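Local coordinates for protein putative metal-dependent isothiocyanate hydrolase SaxA (Pectobacterium carotovorum, PDB 6BRM) that probably hydrolyses isothiocyanates at a two-zinc site, as a member of the metallo-beta-lactamase superfamily, at residues V81-L86 against Q101-I106; Q90-A95 against I106-D111. One frame throughout, in Å; residues are numbered along the deposited sequence.

Interactions 1 and 2 lie about 14 Å apart, centre to centre, at the same beta-alpha-beta unit: strand 87-89, helix 92-100, strand 106-108. Interaction 1 joins the loops that lead into the two strands, whereas interaction 2 packs the start of the helix, and Q90 shortly before it, on the second strand and L109. I106 ends one segment and begins another, but makes its contact in interaction 2; packing between L86 CD1 and R107 CG (4.0 Å) links the two. The zinc site is nearer to interaction 2: the Q90 side chain is about 4 Å from that of zinc ligand H67 and about 9 Å from a zinc ion, whereas the Q101 side chain stays about 11 Å from that of H72.

Interaction 1 of 2, residues V81-L86 against Q101-I106; sequences VPKDML and QGFFNI
K83 sets its CD over the centre of one face of the F103 ring, 3.5 Å from the ring centroid and almost on the ring normal, a CH-pi contact. A bend at chi2 (-54°) puts CD there, and the bend at chi4 then turns NZ toward a hydrogen bond with Q78 O; at 5.1 Å from the centroid of the F103 ring, NZ adds at most a weak cation-pi attraction. A lysine suits this place because its chain can cover an aromatic ring and still deliver its charge to a polar partner. The same chain runs alongside G102, which has no side chain to obstruct it and whose positive phi of 105° favours glycine. V81 crosses F103 at about a right angle, its CG1 4.0 Å from F103 CE2, and W73 and I98 also pack on the ring, so a large apolar residue fits well.

Further along, P82 to M85 form a type I beta turn closed by M85 N to P82 O (3.2 Å). K83 O sits over the centre of the F104 ring and takes a weak bond from F104 N (3.5 Å). D84 O receives the firmer bond, from N105 ND2 (2.7 Å, 158° at the hydrogen). D84 O lies in the amide plane of N105, although ND2 stands above the carbonyl plane of D84. The short asparagine side chain thus reaches a turn carbonyl with its N-H. Beyond it, L86 CA makes a CA-H...O contact with N105 O at 3.3 Å.

The two loops lead into the neighbouring parallel strands 87-89 and 106-108, so this is the pairing of strand-entry loops at one end of a beta-alpha-beta unit, here at the edge of a metallo-beta-lactamase-type sheet.

Interaction 2 of 2, residues Q90-A95 against I106-D111; sequences QDEKDA and IRVLKD
The carboxylate of E92 turns one face to V108, whose CG2 lies above its plane just beyond OE1, 3.7 Å from that oxygen. A bend at chi2 (-71°) brings this exposed group back to the strand, the two side chains crossing at about a right angle. A second flat group, the amide of Q90, has D94 OD2 close to its plane and donates to it from NE2 (3.0 Å); Q90 also packs against the zinc ligand H67.

No hydrogen bond crosses between the segments, and the contact rests on methyl groups. V108 splits its two branches: CG1, anti to the backbone N (chi1 -178°), meets D91 CA at 3.6 Å, while CG2 also reaches A95 CB at 4.0 Å. A95 CB touches I106 CG2 as well (3.9 Å), its small side chain letting the helix come close to both beta-branched residues. D91 is the N-cap, its OD1 accepting a weak bond from D94 N (3.3 Å), a role that suits a short acidic side chain.

Helix 92-100 thus packs on strand 106-108, the edge strand of its sheet within the chain, beside the parallel strand 87-89, whose T89 touches both A95 and V108.

Interaction 1 of 2, residues V81-L86 against Q101-I106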
loop_
_atom_site.group_PDB
_atom_site.type_symbol
_atom_site.label_atom_id
_atom_site.label_comp_id
_atom_site.label_asym_id
_atom_site.label_seq_id
_atom_site.Cartn_x
_atom_site.Cartn_y
_atom_site.Cartn_z
ATOM N N VAL B 81 27.307 1.595 -17.718
ATOM C CA VAL B 81 27.522 2.317 -16.455
ATOM C C VAL B 81 28.714 1.675 -15.731
ATOM O O VAL B 81 28.737 0.450 -15.565
ATOM C CB VAL B 81 26.256 2.290 -15.559
ATOM C CG1 VAL B 81 26.505 2.963 -14.212
ATOM C CG2 VAL B 81 25.091 2.979 -16.258
ATOM N N PRO B 82 29.703 2.490 -15.296
ATOM C CA PRO B 82 30.898 1.916 -14.677
ATOM C C PRO B 82 30.606 1.352 -13.292
ATOM O O PRO B 82 29.747 1.876 -12.584
ATOM C CB PRO B 82 31.858 3.103 -14.596
ATOM C CG PRO B 82 30.971 4.285 -14.490
ATOM C CD PRO B 82 29.747 3.965 -15.292
ATOM N N LYS B 83 31.333 0.301 -12.919
ATOM C CA LYS B 83 31.028 -0.470 -11.705
ATOM C C LYS B 83 31.313 0.276 -10.395
ATOM O O LYS B 83 30.714 -0.038 -9.362
ATOM C CB LYS B 83 31.769 -1.815 -11.720
ATOM C CG LYS B 83 31.463 -2.719 -12.912
ATOM C CD LYS B 83 29.975 -2.979 -13.097
ATOM C CE LYS B 83 29.715 -4.045 -14.150
ATOM N NZ LYS B 83 30.050 -3.577 -15.527
ATOM N N ASP B 84 32.210 1.262 -10.461
ATOM C CA ASP B 84 32.552 2.125 -9.316
ATOM C C ASP B 84 31.591 3.316 -9.099
ATOM O O ASP B 84 31.815 4.138 -8.200
ATOM C CB ASP B 84 34.017 2.615 -9.417
ATOM C CG ASP B 84 34.383 3.148 -10.803
ATOM O OD1 ASP B 84 33.594 3.920 -11.389
ATOM O OD2 ASP B 84 35.460 2.770 -11.312
ATOM N N MET B 85 30.539 3.411 -9.916
ATOM C CA MET B 85 29.475 4.405 -9.728
ATOM C C MET B 85 28.654 4.085 -8.479
ATOM O O MET B 85 28.399 2.915 -8.176
ATOM C CB MET B 85 28.553 4.427 -10.958
ATOM C CG MET B 85 27.376 5.398 -10.904
ATOM S SD MET B 85 27.843 7.138 -10.945
ATOM C CE MET B 85 28.406 7.281 -12.643
ATOM N N LEU B 86 28.233 5.135 -7.776
ATOM C CA LEU B 86 27.358 5.006 -6.613
ATOM C C LEU B 86 25.917 4.708 -7.058
ATOM O O LEU B 86 25.261 5.568 -7.652
ATOM C CB LEU B 86 27.398 6.289 -5.770
ATOM C CG LEU B 86 26.510 6.375 -4.519
ATOM C CD1 LEU B 86 26.745 5.213 -3.562
ATOM C CD2 LEU B 86 26.746 7.700 -3.813
ATOM N N GLN B 101 26.106 -8.413 -10.408
ATOM C CA GLN B 101 26.364 -8.025 -11.798
ATOM C C GLN B 101 27.641 -7.186 -11.985
ATOM O O GLN B 101 27.795 -6.530 -13.020
ATOM C CB GLN B 101 25.152 -7.261 -12.348
ATOM C CG GLN B 101 23.889 -8.106 -12.449
ATOM C CD GLN B 101 22.677 -7.339 -12.955
ATOM O OE1 GLN B 101 21.676 -7.944 -13.338
ATOM N NE2 GLN B 101 22.758 -6.014 -12.963
ATOM N N GLY B 102 28.551 -7.206 -11.004
ATOM C CA GLY B 102 29.857 -6.536 -11.112
ATOM C C GLY B 102 30.020 -5.242 -10.329
ATOM O O GLY B 102 31.146 -4.798 -10.104
ATOM N N PHE B 103 28.909 -4.633 -9.912
ATOM C CA PHE B 103 28.940 -3.355 -9.192
ATOM C C PHE B 103 29.338 -3.581 -7.731
ATOM O O PHE B 103 29.028 -4.632 -7.160
ATOM C CB PHE B 103 27.580 -2.654 -9.276
ATOM C CG PHE B 103 27.205 -2.215 -10.669
ATOM C CD1 PHE B 103 26.585 -3.091 -11.557
ATOM C CD2 PHE B 103 27.464 -0.915 -11.095
ATOM C CE1 PHE B 103 26.240 -2.683 -12.841
ATOM C CE2 PHE B 103 27.124 -0.501 -12.379
ATOM C CZ PHE B 103 26.510 -1.386 -13.253
ATOM N N PHE B 104 30.044 -2.613 -7.141
ATOM C CA PHE B 104 30.470 -2.708 -5.726
ATOM C C PHE B 104 30.244 -1.472 -4.823
ATOM O O PHE B 104 30.406 -1.587 -3.604
ATOM C CB PHE B 104 31.930 -3.202 -5.627
ATOM C CG PHE B 104 32.888 -2.514 -6.565
ATOM C CD1 PHE B 104 33.315 -1.213 -6.316
ATOM C CD2 PHE B 104 33.389 -3.177 -7.686
ATOM C CE1 PHE B 104 34.207 -0.578 -7.171
ATOM C CE2 PHE B 104 34.281 -2.547 -8.545
ATOM C CZ PHE B 104 34.691 -1.244 -8.286
ATOM N N ASN B 105 29.864 -0.321 -5.391
ATOM C CA ASN B 105 29.542 0.887 -4.607
ATOM C C ASN B 105 28.024 1.097 -4.594
ATOM O O ASN B 105 27.489 1.929 -5.326
ATOM C CB ASN B 105 30.267 2.113 -5.182
ATOM C CG ASN B 105 31.786 2.018 -5.068
ATOM O OD1 ASN B 105 32.330 1.391 -4.149
ATOM N ND2 ASN B 105 32.483 2.670 -5.994
ATOM N N ILE B 106 27.344 0.327 -3.744
ATOM C CA ILE B 106 25.882 0.229 -3.722
ATOM C C ILE B 106 25.338 0.657 -2.357
ATOM O O ILE B 106 25.956 0.397 -1.327
ATOM C CB ILE B 106 25.443 -1.225 -4.021
ATOM C CG1 ILE B 106 25.907 -1.648 -5.419
ATOM C CG2 ILE B 106 23.928 -1.398 -3.921
ATOM C CD1 ILE B 106 26.155 -3.128 -5.544
#

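Interaction 2 of 2, residues Q90-A95 against I106-D111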
loop_
_atom_site.group_PDB
_atom_site.type_symbol
_atom_site.label_atom_id
_atom_site.label_comp_id
_atom_site.label_asym_id
_atom_site.label_seq_id
_atom_site.Cartn_x
_atom_site.Cartn_y
_atom_site.Cartn_z
ATOM N N GLN B 90 16.378 0.220 -4.175
ATOM C CA GLN B 90 15.111 0.210 -3.438
ATOM C C GLN B 90 15.162 -0.635 -2.161
ATOM O O GLN B 90 14.638 -0.221 -1.125
ATOM C CB GLN B 90 14.017 -0.324 -4.375
ATOM C CG GLN B 90 12.664 -0.645 -3.755
ATOM C CD GLN B 90 11.707 -1.279 -4.752
ATOM O OE1 GLN B 90 10.502 -1.042 -4.699
ATOM N NE2 GLN B 90 12.238 -2.088 -5.666
ATOM N N ASP B 91 15.760 -1.825 -2.251
ATOM C CA ASP B 91 15.800 -2.775 -1.127
ATOM C C ASP B 91 16.986 -3.746 -1.238
ATOM O O ASP B 91 17.779 -3.653 -2.180
ATOM C CB ASP B 91 14.450 -3.514 -1.003
ATOM C CG ASP B 91 14.055 -4.286 -2.269
ATOM O OD1 ASP B 91 14.920 -4.565 -3.132
ATOM O OD2 ASP B 91 12.857 -4.624 -2.394
ATOM N N GLU B 92 17.104 -4.660 -0.272
ATOM C CA GLU B 92 18.241 -5.594 -0.207
ATOM C C GLU B 92 18.380 -6.543 -1.399
ATOM O O GLU B 92 19.501 -6.795 -1.843
ATOM C CB GLU B 92 18.202 -6.417 1.095
ATOM C CG GLU B 92 18.611 -5.644 2.348
ATOM C CD GLU B 92 20.098 -5.316 2.417
ATOM O OE1 GLU B 92 20.441 -4.253 2.979
ATOM O OE2 GLU B 92 20.928 -6.107 1.917
ATOM N N LYS B 93 17.266 -7.075 -1.909
ATOM C CA LYS B 93 17.330 -8.046 -3.020
ATOM C C LYS B 93 17.824 -7.417 -4.332
ATOM O O LYS B 93 18.629 -8.025 -5.040
ATOM C CB LYS B 93 16.009 -8.808 -3.225
ATOM C CG LYS B 93 14.785 -7.974 -3.580
ATOM C CD LYS B 93 13.914 -8.629 -4.648
ATOM C CE LYS B 93 13.348 -9.967 -4.197
ATOM N NZ LYS B 93 12.261 -10.431 -5.103
ATOM N N ASP B 94 17.375 -6.198 -4.626
ATOM C CA ASP B 94 17.839 -5.462 -5.807
ATOM C C ASP B 94 19.307 -5.049 -5.664
ATOM O O ASP B 94 20.041 -5.036 -6.651
ATOM C CB ASP B 94 16.964 -4.224 -6.073
ATOM C CG ASP B 94 15.555 -4.576 -6.553
ATOM O OD1 ASP B 94 15.338 -5.689 -7.082
ATOM O OD2 ASP B 94 14.659 -3.717 -6.415
ATOM N N ALA B 95 19.729 -4.717 -4.441
ATOM C CA ALA B 95 21.138 -4.437 -4.161
ATOM C C ALA B 95 22.008 -5.660 -4.431
ATOM O O ALA B 95 23.039 -5.550 -5.097
ATOM C CB ALA B 95 21.320 -3.975 -2.725
ATOM N N ILE B 106 27.344 0.327 -3.744
ATOM C CA ILE B 106 25.882 0.229 -3.722
ATOM C C ILE B 106 25.338 0.657 -2.357
ATOM O O ILE B 106 25.956 0.397 -1.327
ATOM C CB ILE B 106 25.443 -1.225 -4.021
ATOM C CG1 ILE B 106 25.907 -1.648 -5.419
ATOM C CG2 ILE B 106 23.928 -1.398 -3.921
ATOM C CD1 ILE B 106 26.155 -3.128 -5.544
ATOM N N ARG B 107 24.183 1.318 -2.367
ATOM C CA ARG B 107 23.476 1.722 -1.149
ATOM C C ARG B 107 21.987 1.426 -1.297
ATOM O O ARG B 107 21.438 1.507 -2.395
ATOM C CB ARG B 107 23.667 3.216 -0.880
ATOM C CG ARG B 107 25.021 3.597 -0.304
ATOM C CD ARG B 107 25.007 5.050 0.148
ATOM N NE ARG B 107 26.323 5.532 0.570
ATOM C CZ ARG B 107 26.573 6.760 1.033
ATOM N NH1 ARG B 107 27.813 7.092 1.391
ATOM N NH2 ARG B 107 25.597 7.662 1.145
ATOM N N VAL B 108 21.347 1.092 -0.178
ATOM C CA VAL B 108 19.914 0.811 -0.135
ATOM C C VAL B 108 19.213 2.036 0.432
ATOM O O VAL B 108 19.599 2.535 1.487
ATOM C CB VAL B 108 19.599 -0.408 0.762
ATOM C CG1 VAL B 108 18.103 -0.715 0.756
ATOM C CG2 VAL B 108 20.408 -1.621 0.317
ATOM N N LEU B 109 18.193 2.519 -0.276
ATOM C CA LEU B 109 17.381 3.633 0.204
ATOM C C LEU B 109 16.537 3.175 1.383
ATOM O O LEU B 109 15.782 2.210 1.275
ATOM C CB LEU B 109 16.461 4.196 -0.898
ATOM C CG LEU B 109 16.839 5.508 -1.598
ATOM C CD1 LEU B 109 18.326 5.599 -1.879
ATOM C CD2 LEU B 109 16.038 5.675 -2.885
ATOM N N LYS B 110 16.679 3.871 2.509
ATOM C CA LYS B 110 15.755 3.721 3.625
ATOM C C LYS B 110 14.488 4.495 3.290
ATOM O O LYS B 110 14.433 5.201 2.279
ATOM C CB LYS B 110 16.379 4.234 4.921
ATOM C CG LYS B 110 17.619 3.458 5.338
ATOM C CD LYS B 110 18.228 4.007 6.616
ATOM C CE LYS B 110 19.576 3.363 6.898
ATOM N NZ LYS B 110 19.491 1.884 7.056
ATOM N N ASP B 111 13.472 4.353 4.134
ATOM C CA ASP B 111 12.217 5.094 3.966
ATOM C C ASP B 111 12.431 6.606 4.029
ATOM O O ASP B 111 11.728 7.355 3.354
ATOM C CB ASP B 111 11.188 4.657 5.012
ATOM C CG ASP B 111 10.711 3.234 4.795
ATOM O OD1 ASP B 111 11.552 2.362 4.486
ATOM O OD2 ASP B 111 9.492 2.984 4.922
#